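Local coordinates for zinc transport transcriptional regulator (Lactococcus lactis subsp. lactis, PDB 5YHY), which binds zinc and probably acts as a DNA-binding transcriptional regulator of the MarR family, with a winged helix-turn-helix fold, at residues 42-47 with 95-100; 24-29 with 113-118. The protein carries 1 engineered substitution. All coordinates share one frame; numbering follows the deposited sequence.

Overall arrangement
Both contacts belong to one MarR-type chain, their centres 20 Å apart, and a single zinc ion bridges them: His42 of interaction 1 and Glu24 of interaction 2 are ligands, completed by His108 and His112. Along the chain the order is 24-29, 42-47, 95-100, 113-118, so interaction 2 brackets interaction 1. Segment 42-47 lies on helix 38-49 and packs on strand 93-97 of the two-stranded wing sheet; that strand leads into helix 102-123, which carries 113-118 and receives the loop 24-29. The metal therefore ties the loop, the long helix and the winged helix-turn-helix together, a geometry consistent with zinc influencing how the DNA-binding part is placed.

Interaction 1 (42-47 with 95-100); sequences HILMLL and WSLTEK. With ZN (zinc ion), chain B.
Leu47 and Leu97, followed by Trp95, bury the most surface where helix 38-49 meets the last strand of the wing; the axes of 42-47 and 95-97 run nearly perpendicular, at 91°, with a closest approach of 7.9 Å. Leu47 uses its two methyl branches differently: CD1 lies 3.9 Å from Trp95 CB, while CD2 approaches the backbone oxygen Trp95 O at 3.3 Å. The two side chains run alongside each other in the same direction, and the indole continues past the leucine to helix 65-77, its NE1 hydrogen-bonded to Asn54. Leu97 works chiefly through one branch. With CG anti to its carbonyl carbon (chi1 -62°), it brings CD2 to 3.7 Å from Leu47 CB and 3.5 Å from Leu44 CD2, filling the angle between residues one helical turn apart. An alanine in place of Leu47 would keep the CB that meets Leu97 but would probably open a gap beside Trp95, whose CB and carbonyl oxygen would lose the two methyl groups that cover them. More than one turn before Leu47, His42 NE2 binds the zinc ion. No direct hydrogen bond joins the segments; instead one water donates to Leu47 O at 2.7 Å and accepts from Leu97 N at 2.9 Å. The chemistry thus implies a join made by apolar contact, with a single water bridging two backbone polar groups.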
# COMPACT_ATOMS: atom_id res chain seq x y z
N HIS A 42 -16.84 -10.57 2.20
CA HIS A 42 -16.62 -11.87 1.59
C HIS A 42 -17.62 -12.92 2.05
O HIS A 42 -17.98 -13.81 1.28
CB HIS A 42 -15.18 -12.32 1.78
CG HIS A 42 -14.21 -11.38 1.15
ND1 HIS A 42 -12.85 -11.43 1.41
CD2 HIS A 42 -14.39 -10.35 0.30
CE1 HIS A 42 -12.25 -10.47 0.73
NE2 HIS A 42 -13.16 -9.80 0.05
N ILE A 43 -18.11 -12.80 3.28
CA ILE A 43 -19.20 -13.66 3.71
C ILE A 43 -20.43 -13.40 2.85
O ILE A 43 -21.08 -14.33 2.39
CB ILE A 43 -19.51 -13.46 5.20
CG1 ILE A 43 -18.36 -14.05 6.04
CG2 ILE A 43 -20.85 -14.13 5.56
CD1 ILE A 43 -18.57 -13.94 7.52
N LEU A 44 -20.72 -12.13 2.59
CA LEU A 44 -21.88 -11.81 1.77
C LEU A 44 -21.75 -12.39 0.36
O LEU A 44 -22.70 -12.95 -0.17
CB LEU A 44 -22.13 -10.31 1.72
CG LEU A 44 -22.48 -9.63 3.04
CD1 LEU A 44 -22.75 -8.17 2.75
CD2 LEU A 44 -23.69 -10.27 3.70
N MET A 45 -20.55 -12.30 -0.22
CA MET A 45 -20.32 -12.91 -1.53
C MET A 45 -20.53 -14.41 -1.51
O MET A 45 -21.07 -14.98 -2.44
CB MET A 45 -18.90 -12.61 -2.05
CG MET A 45 -18.75 -11.21 -2.59
SD MET A 45 -17.08 -10.88 -3.22
CE MET A 45 -16.90 -12.16 -4.44
N LEU A 46 -20.07 -15.06 -0.44
CA LEU A 46 -20.23 -16.49 -0.32
C LEU A 46 -21.72 -16.86 -0.23
O LEU A 46 -22.18 -17.79 -0.89
CB LEU A 46 -19.44 -17.01 0.89
CG LEU A 46 -19.54 -18.50 1.16
CD1 LEU A 46 -19.12 -19.31 -0.07
CD2 LEU A 46 -18.69 -18.89 2.38
N LEU A 47 -22.47 -16.12 0.58
CA LEU A 47 -23.88 -16.42 0.80
C LEU A 47 -24.73 -16.15 -0.44
O LEU A 47 -25.78 -16.78 -0.63
CB LEU A 47 -24.42 -15.66 2.01
CG LEU A 47 -23.75 -16.04 3.33
CD1 LEU A 47 -24.44 -15.28 4.46
CD2 LEU A 47 -23.79 -17.54 3.57
N TRP A 95 -26.95 -19.65 7.18
CA TRP A 95 -27.02 -18.21 6.95
C TRP A 95 -27.34 -17.90 5.51
O TRP A 95 -26.81 -18.54 4.60
CB TRP A 95 -25.70 -17.55 7.33
CG TRP A 95 -25.40 -17.71 8.78
CD1 TRP A 95 -24.64 -18.68 9.36
CD2 TRP A 95 -25.90 -16.89 9.85
NE1 TRP A 95 -24.61 -18.50 10.73
CE2 TRP A 95 -25.37 -17.41 11.05
CE3 TRP A 95 -26.72 -15.76 9.91
CZ2 TRP A 95 -25.66 -16.85 12.30
CZ3 TRP A 95 -26.99 -15.20 11.14
CH2 TRP A 95 -26.46 -15.74 12.31
N SER A 96 -28.21 -16.91 5.32
CA SER A 96 -28.53 -16.42 3.98
C SER A 96 -28.56 -14.90 3.94
O SER A 96 -28.65 -14.23 4.97
CB SER A 96 -29.86 -17.00 3.51
OG SER A 96 -30.89 -16.65 4.41
N LEU A 97 -28.47 -14.34 2.73
CA LEU A 97 -28.57 -12.91 2.55
C LEU A 97 -29.99 -12.43 2.80
O LEU A 97 -30.95 -13.15 2.52
CB LEU A 97 -28.20 -12.52 1.12
CG LEU A 97 -26.78 -12.83 0.66
CD1 LEU A 97 -26.59 -12.21 -0.72
CD2 LEU A 97 -25.79 -12.26 1.65
N THR A 98 -30.11 -11.22 3.31
CA THR A 98 -31.38 -10.50 3.27
C THR A 98 -31.44 -9.75 1.94
O THR A 98 -30.42 -9.59 1.27
CB THR A 98 -31.51 -9.50 4.42
OG1 THR A 98 -30.52 -8.47 4.30
CG2 THR A 98 -31.38 -10.20 5.78
N GLU A 99 -32.62 -9.28 1.55
CA GLU A 99 -32.72 -8.52 0.31
C GLU A 99 -31.81 -7.29 0.32
O GLU A 99 -31.24 -6.91 -0.70
CB GLU A 99 -34.17 -8.11 0.02
CG GLU A 99 -34.86 -8.97 -1.03
CD GLU A 99 -34.10 -9.03 -2.35
OE1 GLU A 99 -33.49 -8.01 -2.76
OE2 GLU A 99 -34.10 -10.11 -2.99
N LYS A 100 -31.67 -6.67 1.49
CA LYS A 100 -30.79 -5.52 1.66
C LYS A 100 -29.37 -5.82 1.17
O LYS A 100 -28.69 -4.96 0.61
CB LYS A 100 -30.76 -5.12 3.14
CG LYS A 100 -29.86 -3.95 3.50
CD LYS A 100 -29.93 -3.66 5.00
CE LYS A 100 -28.90 -2.64 5.44
NZ LYS A 100 -29.08 -2.25 6.88
ZN ZN B . -13.12 -8.17 -1.17
O HOH W 1 -28.11 -16.19 0.59

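Interaction 2 (24-29 with 113-118); sequences EILLGK and EKTLST. With ZN (zinc ion), chain B.
The loop leading from helix 4-19 to helix 38-49 brings a zinc ligand to the metal site and then docks on the long helix 102-123. Glu24 supplies the ligand: its OE1 lies 1.9 Å from the zinc ion, with OE2 farther off at 2.7 Å, an uneven carboxylate grip, and His42, His108 and His112 complete the site. Three residues on, the loop is fastened by a single direct hydrogen bond. Leu27 N donates to Thr115 OG1 at 2.8 Å, and the N-H...O angle of 167° makes it nearly straight. Thr115 can accept there because its OG1 lies anti to its own carbonyl carbon (chi1 -60°), beside the backbone N; the same oxygen is also hydrogen-bonded to His111 O, one turn earlier, and so ties loop to helix backbone. Leu26 CA comes within 3.4 Å of Thr115 OG1, and the Leu26 side chain crosses that of Thr115 at about a right angle. Further along the helix, Leu27 CD1 rests 3.7 Å from Thr118 CG2. Thr118 is steadied by its hydroxyl: Thr118 OG1 donates to Lys114 O at 2.7 Å, on the face opposite to the backbone N-H. Gly28 turns the loop with a positive phi of 71°, passing close to the Lys114 side chain. Around this join, Leu26 packs on His108 and His112 of helix 102-123, linking the docking to the metal ligands. Ile25 and Leu27 meet Phe18 of helix 4-19, and they also touch Met16 and Phe145 of the second subunit, respectively, so the loop forms part of the contact between the two subunits.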
# COMPACT_ATOMS: atom_id res chain seq x y z
N GLU A 24 -8.97 -3.15 1.13
CA GLU A 24 -8.58 -4.02 0.03
C GLU A 24 -8.19 -3.18 -1.16
O GLU A 24 -8.75 -2.10 -1.38
CB GLU A 24 -9.75 -4.91 -0.38
CG GLU A 24 -9.82 -6.25 0.31
CD GLU A 24 -10.85 -7.16 -0.33
OE1 GLU A 24 -12.02 -6.75 -0.43
OE2 GLU A 24 -10.48 -8.28 -0.73
N ILE A 25 -7.24 -3.67 -1.96
CA ILE A 25 -6.91 -3.02 -3.22
C ILE A 25 -7.90 -3.48 -4.29
O ILE A 25 -7.84 -4.61 -4.76
CB ILE A 25 -5.47 -3.33 -3.66
CG1 ILE A 25 -4.46 -2.82 -2.63
CG2 ILE A 25 -5.19 -2.72 -5.04
CD1 ILE A 25 -4.45 -1.32 -2.50
N LEU A 26 -8.83 -2.59 -4.65
CA LEU A 26 -9.84 -2.91 -5.66
C LEU A 26 -9.90 -1.79 -6.68
O LEU A 26 -9.87 -0.61 -6.31
CB LEU A 26 -11.21 -3.08 -5.01
CG LEU A 26 -11.32 -4.31 -4.10
CD1 LEU A 26 -12.60 -4.25 -3.28
CD2 LEU A 26 -11.26 -5.59 -4.92
N LEU A 27 -10.00 -2.16 -7.95
CA LEU A 27 -10.09 -1.19 -9.04
C LEU A 27 -11.52 -1.01 -9.52
O LEU A 27 -12.38 -1.85 -9.26
CB LEU A 27 -9.26 -1.65 -10.23
CG LEU A 27 -7.75 -1.68 -10.01
CD1 LEU A 27 -7.04 -2.40 -11.15
CD2 LEU A 27 -7.22 -0.27 -9.85
N GLY A 28 -11.76 0.07 -10.24
CA GLY A 28 -13.06 0.32 -10.84
C GLY A 28 -14.10 0.68 -9.80
O GLY A 28 -15.30 0.61 -10.05
N LYS A 29 -13.63 1.07 -8.62
CA LYS A 29 -14.51 1.39 -7.51
C LYS A 29 -14.37 2.86 -7.15
O LYS A 29 -13.26 3.38 -7.05
CB LYS A 29 -14.15 0.52 -6.31
CG LYS A 29 -14.97 0.80 -5.06
CD LYS A 29 -14.62 -0.20 -3.97
CE LYS A 29 -15.36 0.11 -2.68
NZ LYS A 29 -15.10 -0.91 -1.62
N GLU A 113 -14.14 -8.79 -9.65
CA GLU A 113 -14.12 -9.22 -11.04
C GLU A 113 -13.37 -8.22 -11.91
O GLU A 113 -12.53 -8.61 -12.72
CB GLU A 113 -15.55 -9.40 -11.55
CG GLU A 113 -15.64 -9.95 -12.95
CD GLU A 113 -17.09 -10.05 -13.42
OE1 GLU A 113 -17.75 -8.99 -13.55
OE2 GLU A 113 -17.56 -11.19 -13.64
N LYS A 114 -13.66 -6.93 -11.72
CA LYS A 114 -13.04 -5.84 -12.48
C LYS A 114 -11.54 -5.79 -12.21
O LYS A 114 -10.73 -5.59 -13.11
CB LYS A 114 -13.65 -4.50 -12.07
CG LYS A 114 -13.17 -3.34 -12.93
CD LYS A 114 -13.44 -3.67 -14.39
CE LYS A 114 -13.57 -2.43 -15.23
NZ LYS A 114 -13.87 -2.82 -16.62
N THR A 115 -11.19 -5.97 -10.94
CA THR A 115 -9.81 -5.90 -10.52
C THR A 115 -9.03 -7.04 -11.15
O THR A 115 -7.97 -6.83 -11.77
CB THR A 115 -9.70 -5.97 -8.99
OG1 THR A 115 -10.42 -4.86 -8.44
CG2 THR A 115 -8.25 -5.88 -8.54
N LEU A 116 -9.54 -8.25 -10.99
CA LEU A 116 -8.85 -9.42 -11.53
C LEU A 116 -8.76 -9.38 -13.05
O LEU A 116 -7.71 -9.69 -13.62
CB LEU A 116 -9.50 -10.71 -11.04
CG LEU A 116 -9.17 -11.01 -9.57
CD1 LEU A 116 -9.98 -12.20 -9.06
CD2 LEU A 116 -7.66 -11.25 -9.37
N SER A 117 -9.83 -8.94 -13.72
CA SER A 117 -9.82 -8.87 -15.17
C SER A 117 -8.79 -7.84 -15.65
O SER A 117 -8.13 -8.03 -16.67
CB SER A 117 -11.21 -8.58 -15.74
OG SER A 117 -11.61 -7.25 -15.49
N THR A 118 -8.63 -6.76 -14.90
CA THR A 118 -7.63 -5.76 -15.23
C THR A 118 -6.22 -6.35 -15.17
O THR A 118 -5.39 -6.12 -16.06
CB THR A 118 -7.73 -4.53 -14.30
OG1 THR A 118 -9.02 -3.92 -14.46
CG2 THR A 118 -6.63 -3.51 -14.61
ZN ZN B . -13.12 -8.17 -1.17